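Local coordinates for protein ectonucleotide pyrophosphatase/phosphodiesterase family member 5 (Mus musculus, PDB 5VEN) that probably hydrolyses phosphodiester bonds as a zinc-dependent ectoenzyme of the nucleotide pyrophosphatase/phosphodiesterase family, with restricted action on nucleotides, at residues A[22-27]-A[174-179]; A[56-61]-A[222-227]; A[84-89]-A[100-105]. One frame throughout, in Å; residues are numbered along the deposited sequence.

How the contacts relate
Contacts 1 and 2, their centres 9 Å apart, supply most protein ligands of the two-zinc centre (H181 and H325 complete it), whereas contact 3 lies at the surface, its centre about 29 Å from that of contact 1 and 21 Å from that of contact 2. Along the chain the segments of contacts 1 and 2 alternate (22-27, 56-61, 174-179, 222-227), and contact 3 is nested inside both loops. Strands 15-21, 168-173 and 217-222 are neighbours in the central mixed sheet, and the segments following them gather D22, D177, D224 and H225 at the probable active site, with T58 from helix 58-67. Contact 3 bears a glycan distant from it and meets contact 2 where W103 packs on Y59.

Contact 1. Residues A[22-27]-A[174-179]; sequences DGFRWD and EEPDDT. With ZN (zinc ion), chain L; ZN (zinc ion), chain K; ZN (zinc ion), chain M.
D22 and G23 run past D177 with CA atoms of G23 and D177 4.1 Å apart, and D177 N gives a weak, bent hydrogen bond of 2.8 Å to D22 O. The peptide before P176 is cis. G23, with positive phi, lets the two chains approach this closely. The carboxylates of D22 and D177 run alongside each other in the same direction, their planes 56° apart, yet serve different metals: D22 OD1 binds one zinc at 2.0 Å, D177 OD1 a second at 2.1 Å, and a water lies between the two ions. Y172 also holds D22 OD2. D178 OD2, with E145, binds a third zinc. With CG anti to the backbone N (chi1 -160°), F24 swings its ring across P176, CD2 reaching P176 CD at 3.6 Å. An alanine at F24 is likely to leave the proline ring without this cover and open a gap beside the cis peptide. A second water bridges G23 O and P176 O. H181 and H325 complete the protein ligands of the D177 zinc. The contact joins the loop after strand 15-21 to the start of helix 177-183, with V197 of helix 190-210 also packing against F24.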
loop_
_atom_site.group_PDB
_atom_site.type_symbol
_atom_site.label_atom_id
_atom_site.label_comp_id
_atom_site.label_asym_id
_atom_site.label_seq_id
_atom_site.Cartn_x
_atom_site.Cartn_y
_atom_site.Cartn_z
ATOM N N ASP A 22 -6.963 -2.443 2.876
ATOM C CA ASP A 22 -5.860 -1.823 3.602
ATOM C C ASP A 22 -5.504 -2.633 4.846
ATOM O O ASP A 22 -6.390 -3.054 5.594
ATOM C CB ASP A 22 -6.230 -0.387 3.979
ATOM C CG ASP A 22 -5.014 0.470 4.206
ATOM O OD1 ASP A 22 -4.200 0.099 5.079
ATOM O OD2 ASP A 22 -4.830 1.485 3.507
ATOM N N GLY A 23 -4.211 -2.856 5.046
ATOM C CA GLY A 23 -3.732 -3.447 6.289
ATOM C C GLY A 23 -4.116 -4.895 6.453
ATOM O O GLY A 23 -4.304 -5.350 7.590
ATOM N N PHE A 24 -4.197 -5.654 5.359
ATOM C CA PHE A 24 -4.590 -7.066 5.428
ATOM C C PHE A 24 -3.307 -7.891 5.504
ATOM O O PHE A 24 -2.673 -8.232 4.487
ATOM C CB PHE A 24 -5.470 -7.466 4.252
ATOM C CG PHE A 24 -6.270 -8.707 4.490
ATOM C CD1 PHE A 24 -5.650 -9.959 4.693
ATOM C CD2 PHE A 24 -7.654 -8.641 4.542
ATOM C CE1 PHE A 24 -6.409 -11.083 4.891
ATOM C CE2 PHE A 24 -8.412 -9.800 4.755
ATOM C CZ PHE A 24 -7.767 -11.003 4.942
ATOM N N ARG A 25 -2.896 -8.171 6.744
ATOM C CA ARG A 25 -1.697 -8.954 7.003
ATOM C C ARG A 25 -1.828 -10.357 6.408
ATOM O O ARG A 25 -2.900 -10.958 6.426
ATOM C CB ARG A 25 -1.452 -9.049 8.524
ATOM C CG ARG A 25 -0.068 -9.470 8.893
ATOM C CD ARG A 25 0.147 -9.264 10.416
ATOM N NE ARG A 25 -0.406 -10.368 11.179
ATOM C CZ ARG A 25 -0.426 -10.429 12.512
ATOM N NH1 ARG A 25 0.011 -9.414 13.251
ATOM N NH2 ARG A 25 -0.905 -11.535 13.122
ATOM N N TRP A 26 -0.724 -10.863 5.875
ATOM C CA TRP A 26 -0.707 -12.126 5.138
ATOM C C TRP A 26 -1.365 -13.301 5.894
ATOM O O TRP A 26 -1.997 -14.161 5.270
ATOM C CB TRP A 26 0.735 -12.485 4.764
ATOM C CG TRP A 26 1.561 -12.850 5.982
ATOM C CD1 TRP A 26 2.108 -12.002 6.900
ATOM C CD2 TRP A 26 1.839 -14.167 6.430
ATOM N NE1 TRP A 26 2.745 -12.725 7.896
ATOM C CE2 TRP A 26 2.572 -14.057 7.642
ATOM C CE3 TRP A 26 1.557 -15.436 5.918
ATOM C CZ2 TRP A 26 3.052 -15.164 8.333
ATOM C CZ3 TRP A 26 2.039 -16.558 6.622
ATOM C CH2 TRP A 26 2.758 -16.402 7.826
ATOM N N ASP A 27 -1.236 -13.369 7.218
ATOM C CA ASP A 27 -1.763 -14.507 7.985
ATOM C C ASP A 27 -3.187 -14.293 8.515
ATOM O O ASP A 27 -3.751 -15.191 9.178
ATOM C CB ASP A 27 -0.816 -14.828 9.133
ATOM C CG ASP A 27 -0.701 -13.681 10.122
ATOM O OD1 ASP A 27 -0.190 -13.899 11.247
ATOM O OD2 ASP A 27 -1.159 -12.570 9.787
ATOM N N GLU A 174 -10.883 0.403 3.464
ATOM C CA GLU A 174 -10.042 0.838 4.566
ATOM C C GLU A 174 -9.879 -0.192 5.675
ATOM O O GLU A 174 -9.101 0.055 6.602
ATOM C CB GLU A 174 -10.617 2.105 5.153
ATOM C CG GLU A 174 -10.574 3.313 4.209
ATOM C CD GLU A 174 -11.708 3.361 3.155
ATOM O OE1 GLU A 174 -11.644 4.175 2.208
ATOM O OE2 GLU A 174 -12.678 2.600 3.247
ATOM N N GLU A 175 -10.631 -1.289 5.648
ATOM C CA GLU A 175 -10.489 -2.378 6.600
ATOM C C GLU A 175 -9.725 -3.498 5.926
ATOM O O GLU A 175 -9.846 -3.669 4.710
ATOM C CB GLU A 175 -11.879 -2.859 7.094
ATOM C CG GLU A 175 -12.595 -1.832 7.986
ATOM C CD GLU A 175 -12.008 -1.700 9.396
ATOM O OE1 GLU A 175 -10.860 -2.126 9.650
ATOM O OE2 GLU A 175 -12.723 -1.152 10.251
ATOM N N PRO A 176 -8.999 -4.317 6.713
ATOM C CA PRO A 176 -9.000 -4.365 8.200
ATOM C C PRO A 176 -7.999 -3.440 8.909
ATOM O O PRO A 176 -7.752 -3.570 10.098
ATOM C CB PRO A 176 -8.682 -5.829 8.472
ATOM C CG PRO A 176 -7.745 -6.204 7.348
ATOM C CD PRO A 176 -8.297 -5.487 6.134
ATOM N N ASP A 177 -7.386 -2.516 8.171
ATOM C CA ASP A 177 -6.424 -1.593 8.765
ATOM C C ASP A 177 -7.026 -0.820 9.933
ATOM O O ASP A 177 -6.412 -0.736 11.002
ATOM C CB ASP A 177 -5.915 -0.619 7.710
ATOM C CG ASP A 177 -4.992 0.437 8.286
ATOM O OD1 ASP A 177 -3.799 0.145 8.475
ATOM O OD2 ASP A 177 -5.503 1.569 8.576
ATOM N N ASP A 178 -8.179 -0.163 9.720
ATOM C CA ASP A 178 -8.703 0.739 10.743
ATOM C C ASP A 178 -8.973 0.009 12.054
ATOM O O ASP A 178 -8.560 0.464 13.134
ATOM C CB ASP A 178 -9.971 1.426 10.252
ATOM C CG ASP A 178 -9.677 2.713 9.516
ATOM O OD1 ASP A 178 -8.546 3.275 9.693
ATOM O OD2 ASP A 178 -10.564 3.152 8.756
ATOM N N THR A 179 -9.633 -1.135 11.988
ATOM C CA THR A 179 -9.905 -1.878 13.219
ATOM C C THR A 179 -8.619 -2.459 13.816
ATOM O O THR A 179 -8.446 -2.478 15.045
ATOM C CB THR A 179 -10.957 -2.959 12.946
ATOM O OG1 THR A 179 -12.196 -2.324 12.647
ATOM C CG2 THR A 179 -11.111 -3.873 14.187
HETATM ZN ZN ZN L . -2.500 1.053 4.681
HETATM ZN ZN ZN K . -2.799 1.847 9.073
HETATM ZN ZN ZN M . -10.192 4.874 8.063
HETATM O O HOH W 1 -5.064 -4.769 10.230
HETATM O O HOH W 2 -2.863 3.608 8.146
HETATM O O HOH W 3 -8.550 4.818 6.778
HETATM O O HOH W 4 -3.132 2.369 6.788
#

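Contact 2. Residues A[56-61]-A[222-227]; sequences TKTYPN and TSDHGM. With ZN (zinc ion), chain L.
T58, D224 and H225 meet through metal coordination: T58 OG1 binds the zinc ion at 1.9 Å, D224 OD2 at 1.9 Å and H225 NE2 at 2.0 Å. D22 is the fourth protein ligand, and a water is bound more loosely, its O 2.6 Å from the zinc. The hydroxyl of T58 sits at the edge of the imidazole, near its plane, while D224 OD1 stands over one face, toward the rim. For both D224 and H225, CG is held between the backbone N and carbonyl carbon (chi1 51° and 53°), which turns these consecutive side chains to the same ion. A zinc-bound threonine at a helix start belongs to the NPP branch of the alkaline phosphatase superfamily; in related NPPs it is the nucleophile, and T58 probably corresponds to it. Hydrogen bonds steady two of the ligands: H225 ND1 donates to G226 O at 2.8 Å, in the ring plane and on a carbonyl lone pair, setting the ring's rotation, and G23 N holds D224 OD1. Within the turn at the helix start, K57 O receives both N61 N and N61 ND2, the latter at 3.1 Å and in the amide plane, with N61 OD1 taken by V53. Van der Waals contact fills the remainder: N61 CB packs on D224 CB, N61 CG lies 3.3 Å from D224 O, which accepts a hydrogen bond from N52, and T56 O, bonded to H325, approaches H225 CG obliquely.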
loop_
_atom_site.group_PDB
_atom_site.type_symbol
_atom_site.label_atom_id
_atom_site.label_comp_id
_atom_site.label_asym_id
_atom_site.label_seq_id
_atom_site.Cartn_x
_atom_site.Cartn_y
_atom_site.Cartn_z
ATOM N N THR A 56 6.573 0.919 5.683
ATOM C CA THR A 56 5.447 0.022 5.388
ATOM C C THR A 56 4.134 0.720 5.768
ATOM O O THR A 56 3.334 0.264 6.622
ATOM C CB THR A 56 5.645 -1.323 6.106
ATOM O OG1 THR A 56 5.871 -1.075 7.500
ATOM C CG2 THR A 56 6.799 -2.081 5.470
ATOM N N LYS A 57 3.908 1.867 5.107
ATOM C CA LYS A 57 2.729 2.718 5.249
ATOM C C LYS A 57 1.937 2.749 3.940
ATOM O O LYS A 57 2.391 2.265 2.894
ATOM C CB LYS A 57 3.087 4.162 5.645
ATOM C CG LYS A 57 3.771 4.358 6.998
ATOM C CD LYS A 57 2.866 4.246 8.163
ATOM C CE LYS A 57 3.588 4.716 9.408
ATOM N NZ LYS A 57 2.641 4.805 10.479
ATOM N N THR A 58 0.741 3.345 4.026
ATOM C CA THR A 58 -0.279 3.211 2.984
ATOM C C THR A 58 0.132 3.905 1.681
ATOM O O THR A 58 0.073 3.295 0.610
ATOM C CB THR A 58 -1.609 3.759 3.490
ATOM O OG1 THR A 58 -2.086 2.928 4.582
ATOM C CG2 THR A 58 -2.680 3.747 2.424
ATOM N N TYR A 59 0.494 5.176 1.744
ATOM C CA TYR A 59 0.709 5.890 0.473
ATOM C C TYR A 59 1.989 5.438 -0.229
ATOM O O TYR A 59 1.934 5.168 -1.446
ATOM C CB TYR A 59 0.637 7.403 0.695
ATOM C CG TYR A 59 -0.811 7.845 0.570
ATOM C CD1 TYR A 59 -1.822 7.251 1.318
ATOM C CD2 TYR A 59 -1.189 8.731 -0.389
ATOM C CE1 TYR A 59 -3.168 7.647 1.150
ATOM C CE2 TYR A 59 -2.477 9.111 -0.544
ATOM C CZ TYR A 59 -3.469 8.577 0.202
ATOM O OH TYR A 59 -4.765 8.998 -0.048
ATOM N N PRO A 60 3.104 5.209 0.477
ATOM C CA PRO A 60 4.279 4.650 -0.213
ATOM C C PRO A 60 3.979 3.319 -0.872
ATOM O O PRO A 60 4.421 3.059 -1.999
ATOM C CB PRO A 60 5.332 4.517 0.911
ATOM C CG PRO A 60 4.955 5.539 1.908
ATOM C CD PRO A 60 3.415 5.593 1.865
ATOM N N ASN A 61 3.228 2.441 -0.186
ATOM C CA ASN A 61 3.068 1.107 -0.726
ATOM C C ASN A 61 2.047 1.029 -1.841
ATOM O O ASN A 61 2.275 0.274 -2.813
ATOM C CB ASN A 61 2.757 0.114 0.392
ATOM C CG ASN A 61 4.050 -0.417 0.977
ATOM O OD1 ASN A 61 4.680 -1.306 0.407
ATOM N ND2 ASN A 61 4.546 0.248 2.000
ATOM N N THR A 222 -4.958 -7.891 -2.865
ATOM C CA THR A 222 -3.733 -7.723 -2.100
ATOM C C THR A 222 -3.941 -6.617 -1.074
ATOM O O THR A 222 -5.080 -6.261 -0.738
ATOM C CB THR A 222 -2.556 -7.490 -3.067
ATOM O OG1 THR A 222 -1.311 -7.538 -2.364
ATOM C CG2 THR A 222 -2.688 -6.166 -3.837
ATOM N N SER A 223 -2.831 -6.069 -0.572
ATOM C CA SER A 223 -2.876 -5.030 0.438
ATOM C C SER A 223 -1.552 -4.306 0.381
ATOM O O SER A 223 -0.651 -4.689 -0.371
ATOM C CB SER A 223 -3.188 -5.630 1.818
ATOM O OG SER A 223 -3.334 -4.627 2.805
ATOM N N ASP A 224 -1.433 -3.274 1.199
ATOM C CA ASP A 224 -0.260 -2.430 1.270
ATOM C C ASP A 224 0.731 -2.812 2.365
ATOM O O ASP A 224 1.938 -2.604 2.202
ATOM C CB ASP A 224 -0.696 -0.974 1.450
ATOM C CG ASP A 224 -1.684 -0.717 2.583
ATOM O OD1 ASP A 224 -2.296 -1.665 3.152
ATOM O OD2 ASP A 224 -1.852 0.493 2.924
ATOM N N HIS A 225 0.249 -3.435 3.438
ATOM C CA HIS A 225 1.093 -3.752 4.592
ATOM C C HIS A 225 0.224 -4.543 5.571
ATOM O O HIS A 225 -1.008 -4.669 5.406
ATOM C CB HIS A 225 1.616 -2.499 5.298
ATOM C CG HIS A 225 0.506 -1.567 5.660
ATOM N ND1 HIS A 225 -0.416 -1.838 6.656
ATOM C CD2 HIS A 225 0.096 -0.420 5.063
ATOM C CE1 HIS A 225 -1.355 -0.906 6.644
ATOM N NE2 HIS A 225 -1.082 -0.037 5.672
ATOM N N GLY A 226 0.887 -5.055 6.600
ATOM C CA GLY A 226 0.227 -5.757 7.715
ATOM C C GLY A 226 0.035 -4.856 8.911
ATOM O O GLY A 226 -0.311 -3.676 8.793
ATOM N N MET A 227 0.294 -5.410 10.088
ATOM C CA MET A 227 -0.041 -4.754 11.337
ATOM C C MET A 227 0.658 -5.526 12.458
ATOM O O MET A 227 0.733 -6.758 12.391
ATOM C CB MET A 227 -1.570 -4.749 11.550
ATOM C CG MET A 227 -2.035 -3.860 12.706
ATOM S SD MET A 227 -1.992 -2.077 12.442
ATOM C CE MET A 227 -3.152 -1.927 11.099
HETATM ZN ZN ZN L . -2.500 1.053 4.681
HETATM O O HOH W 4 -3.132 2.369 6.788
#

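Contact 3. Residues A[84-89]-A[100-105]; sequences PILNKS and SKFWEE. With FUC (alpha-L-fucopyranose), chain F; NAG (2-acetamido-2-deoxy-beta-D-glucopyranose), chain B.
The hairpin of antiparallel strands 80-83 and 88-91, with a G1 beta bulge at N87 and K88 facing D83, bears an N-linked glycan at N87 and meets F102 through L86 and the backbone of K88 and S89. L86 CD1 rests over one face of the F102 ring, 4.2 Å from its centroid and 15° off the normal, a CH-pi contact. The same methyl touches K101 CB at 3.7 Å, so the aliphatic root of that lysine extends the apolar patch. K88 O meets the ring edge, 3.3 Å from F102 CZ; S89 O comes near CE2 obliquely. The K88 chain, bent at chi4, brings NZ back to L86 O at 2.9 Å, in the carbonyl plane on a lone pair. N87, its CB directed away from 100-105 and CG anti to the backbone N (chi1 -176°), is bonded covalently through ND2 to NAG C1. S89 N donates to FUC O3 at 2.8 Å, nearly straight at 168°, and S89 OG hydrogen-bonds FUC O4. R298 holds F102 O, while F90 and residues M81 and D83 of strand 80-83 also touch the F102 ring, joining the hairpin to the loop that precedes helix 109-115.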
loop_
_atom_site.group_PDB
_atom_site.type_symbol
_atom_site.label_atom_id
_atom_site.label_comp_id
_atom_site.label_asym_id
_atom_site.label_seq_id
_atom_site.Cartn_x
_atom_site.Cartn_y
_atom_site.Cartn_z
ATOM N N PRO A 84 11.893 19.963 0.630
ATOM C CA PRO A 84 12.576 21.250 0.819
ATOM C C PRO A 84 12.714 22.049 -0.458
ATOM O O PRO A 84 12.964 23.254 -0.367
ATOM C CB PRO A 84 13.960 20.843 1.369
ATOM C CG PRO A 84 14.181 19.477 0.810
ATOM C CD PRO A 84 12.816 18.823 0.707
ATOM N N ILE A 85 12.604 21.431 -1.632
ATOM C CA ILE A 85 12.610 22.202 -2.881
ATOM C C ILE A 85 11.270 22.892 -3.059
ATOM O O ILE A 85 11.187 24.095 -3.349
ATOM C CB ILE A 85 12.920 21.281 -4.081
ATOM C CG1 ILE A 85 14.279 20.596 -3.938
ATOM C CG2 ILE A 85 12.829 22.049 -5.388
ATOM C CD1 ILE A 85 15.447 21.521 -3.966
ATOM N N LEU A 86 10.186 22.135 -2.876
ATOM C CA LEU A 86 8.868 22.725 -2.958
ATOM C C LEU A 86 8.600 23.678 -1.806
ATOM O O LEU A 86 7.756 24.565 -1.957
ATOM C CB LEU A 86 7.788 21.625 -2.993
ATOM C CG LEU A 86 7.870 20.603 -4.120
ATOM C CD1 LEU A 86 6.791 19.507 -3.939
ATOM C CD2 LEU A 86 7.680 21.251 -5.479
ATOM N N ASN A 87 9.305 23.518 -0.682
ATOM C CA ASN A 87 8.969 24.155 0.596
ATOM C C ASN A 87 7.488 23.931 0.904
ATOM O O ASN A 87 6.733 24.861 1.213
ATOM C CB ASN A 87 9.322 25.668 0.674
ATOM C CG ASN A 87 9.022 26.231 2.086
ATOM O OD1 ASN A 87 9.266 25.507 3.062
ATOM N ND2 ASN A 87 8.464 27.465 2.208
ATOM N N LYS A 88 7.068 22.662 0.803
ATOM C CA LYS A 88 5.693 22.278 1.081
ATOM C C LYS A 88 5.656 20.966 1.854
ATOM O O LYS A 88 6.498 20.085 1.663
ATOM C CB LYS A 88 4.865 22.128 -0.211
ATOM C CG LYS A 88 4.471 23.473 -0.826
ATOM C CD LYS A 88 4.245 23.380 -2.327
ATOM C CE LYS A 88 4.397 24.747 -3.073
ATOM N NZ LYS A 88 5.658 24.806 -3.946
ATOM N N SER A 89 4.610 20.829 2.673
ATOM C CA SER A 89 4.281 19.589 3.356
ATOM C C SER A 89 3.180 18.833 2.625
ATOM O O SER A 89 2.385 19.401 1.861
ATOM C CB SER A 89 3.816 19.875 4.784
ATOM O OG SER A 89 4.880 20.431 5.516
ATOM N N SER A 100 0.158 17.964 -6.920
ATOM C CA SER A 100 0.650 17.053 -7.945
ATOM C C SER A 100 2.156 16.850 -7.886
ATOM O O SER A 100 2.649 15.776 -8.248
ATOM C CB SER A 100 0.268 17.588 -9.332
ATOM O OG SER A 100 -1.104 17.892 -9.390
ATOM N N LYS A 101 2.912 17.877 -7.488
ATOM C CA LYS A 101 4.372 17.752 -7.499
ATOM C C LYS A 101 4.871 16.689 -6.521
ATOM O O LYS A 101 5.974 16.173 -6.695
ATOM C CB LYS A 101 5.006 19.115 -7.208
ATOM C CG LYS A 101 4.854 20.160 -8.393
ATOM C CD LYS A 101 5.594 19.670 -9.611
ATOM C CE LYS A 101 5.482 20.645 -10.782
ATOM N NZ LYS A 101 6.323 21.838 -10.580
ATOM N N PHE A 102 4.098 16.341 -5.496
ATOM C CA PHE A 102 4.532 15.249 -4.632
ATOM C C PHE A 102 4.495 13.888 -5.321
ATOM O O PHE A 102 5.197 12.975 -4.866
ATOM C CB PHE A 102 3.702 15.200 -3.357
ATOM C CG PHE A 102 4.245 16.077 -2.284
ATOM C CD1 PHE A 102 5.325 15.662 -1.517
ATOM C CD2 PHE A 102 3.701 17.328 -2.056
ATOM C CE1 PHE A 102 5.847 16.475 -0.561
ATOM C CE2 PHE A 102 4.220 18.141 -1.075
ATOM C CZ PHE A 102 5.281 17.718 -0.336
ATOM N N TRP A 103 3.720 13.742 -6.407
ATOM C CA TRP A 103 3.504 12.486 -7.121
ATOM C C TRP A 103 4.304 12.359 -8.406
ATOM O O TRP A 103 4.416 11.254 -8.955
ATOM C CB TRP A 103 2.022 12.347 -7.465
ATOM C CG TRP A 103 1.130 12.371 -6.245
ATOM C CD1 TRP A 103 0.648 13.479 -5.594
ATOM C CD2 TRP A 103 0.670 11.237 -5.494
ATOM N NE1 TRP A 103 -0.099 13.101 -4.515
ATOM C CE2 TRP A 103 -0.107 11.731 -4.434
ATOM C CE3 TRP A 103 0.818 9.859 -5.637
ATOM C CZ2 TRP A 103 -0.737 10.891 -3.513
ATOM C CZ3 TRP A 103 0.197 9.025 -4.718
ATOM C CH2 TRP A 103 -0.571 9.547 -3.680
ATOM N N GLU A 104 4.859 13.456 -8.902
ATOM C CA GLU A 104 5.288 13.496 -10.284
ATOM C C GLU A 104 6.723 13.010 -10.502
ATOM O O GLU A 104 7.228 13.114 -11.622
ATOM C CB GLU A 104 5.090 14.917 -10.822
ATOM C CG GLU A 104 3.626 15.086 -11.212
ATOM C CD GLU A 104 3.184 16.507 -11.564
ATOM O OE1 GLU A 104 3.865 17.492 -11.228
ATOM O OE2 GLU A 104 2.124 16.632 -12.186
ATOM N N GLU A 105 7.388 12.473 -9.476
ATOM C CA GLU A 105 8.664 11.804 -9.710
ATOM C C GLU A 105 8.481 10.444 -10.369
ATOM O O GLU A 105 9.472 9.809 -10.733
ATOM C CB GLU A 105 9.442 11.683 -8.390
ATOM C CG GLU A 105 9.702 13.059 -7.821
ATOM C CD GLU A 105 10.418 13.100 -6.488
ATOM O OE1 GLU A 105 10.592 14.231 -5.993
ATOM O OE2 GLU A 105 10.798 12.052 -5.931
HETATM C C1 FUC F . 3.754 26.414 5.104
HETATM C C2 FUC F . 2.956 25.178 4.638
HETATM C C3 FUC F . 3.841 24.240 3.821
HETATM C C4 FUC F . 5.122 23.903 4.650
HETATM C C5 FUC F . 5.855 25.176 4.994
HETATM C C6 FUC F . 7.070 24.942 5.873
HETATM O O2 FUC F . 1.805 25.557 3.915
HETATM O O3 FUC F . 3.102 22.992 3.457
HETATM O O4 FUC F . 4.798 23.249 5.882
HETATM O O5 FUC F . 4.996 26.048 5.733
HETATM C C1 NAG B . 8.036 28.075 3.486
HETATM C C2 NAG B . 8.551 29.492 3.829
HETATM C C3 NAG B . 7.804 30.073 5.037
HETATM C C4 NAG B . 6.302 30.054 4.816
HETATM C C5 NAG B . 5.851 28.626 4.565
HETATM C C6 NAG B . 4.367 28.547 4.273
HETATM C C7 NAG B . 10.872 29.989 3.240
HETATM C C8 NAG B . 12.290 29.959 3.700
HETATM N N2 NAG B . 9.977 29.494 4.092
HETATM O O3 NAG B . 8.210 31.423 5.249
HETATM O O4 NAG B . 5.640 30.573 5.966
HETATM O O5 NAG B . 6.547 28.082 3.427
HETATM O O6 NAG B . 3.948 27.233 3.926
HETATM O O7 NAG B . 10.545 30.449 2.147
#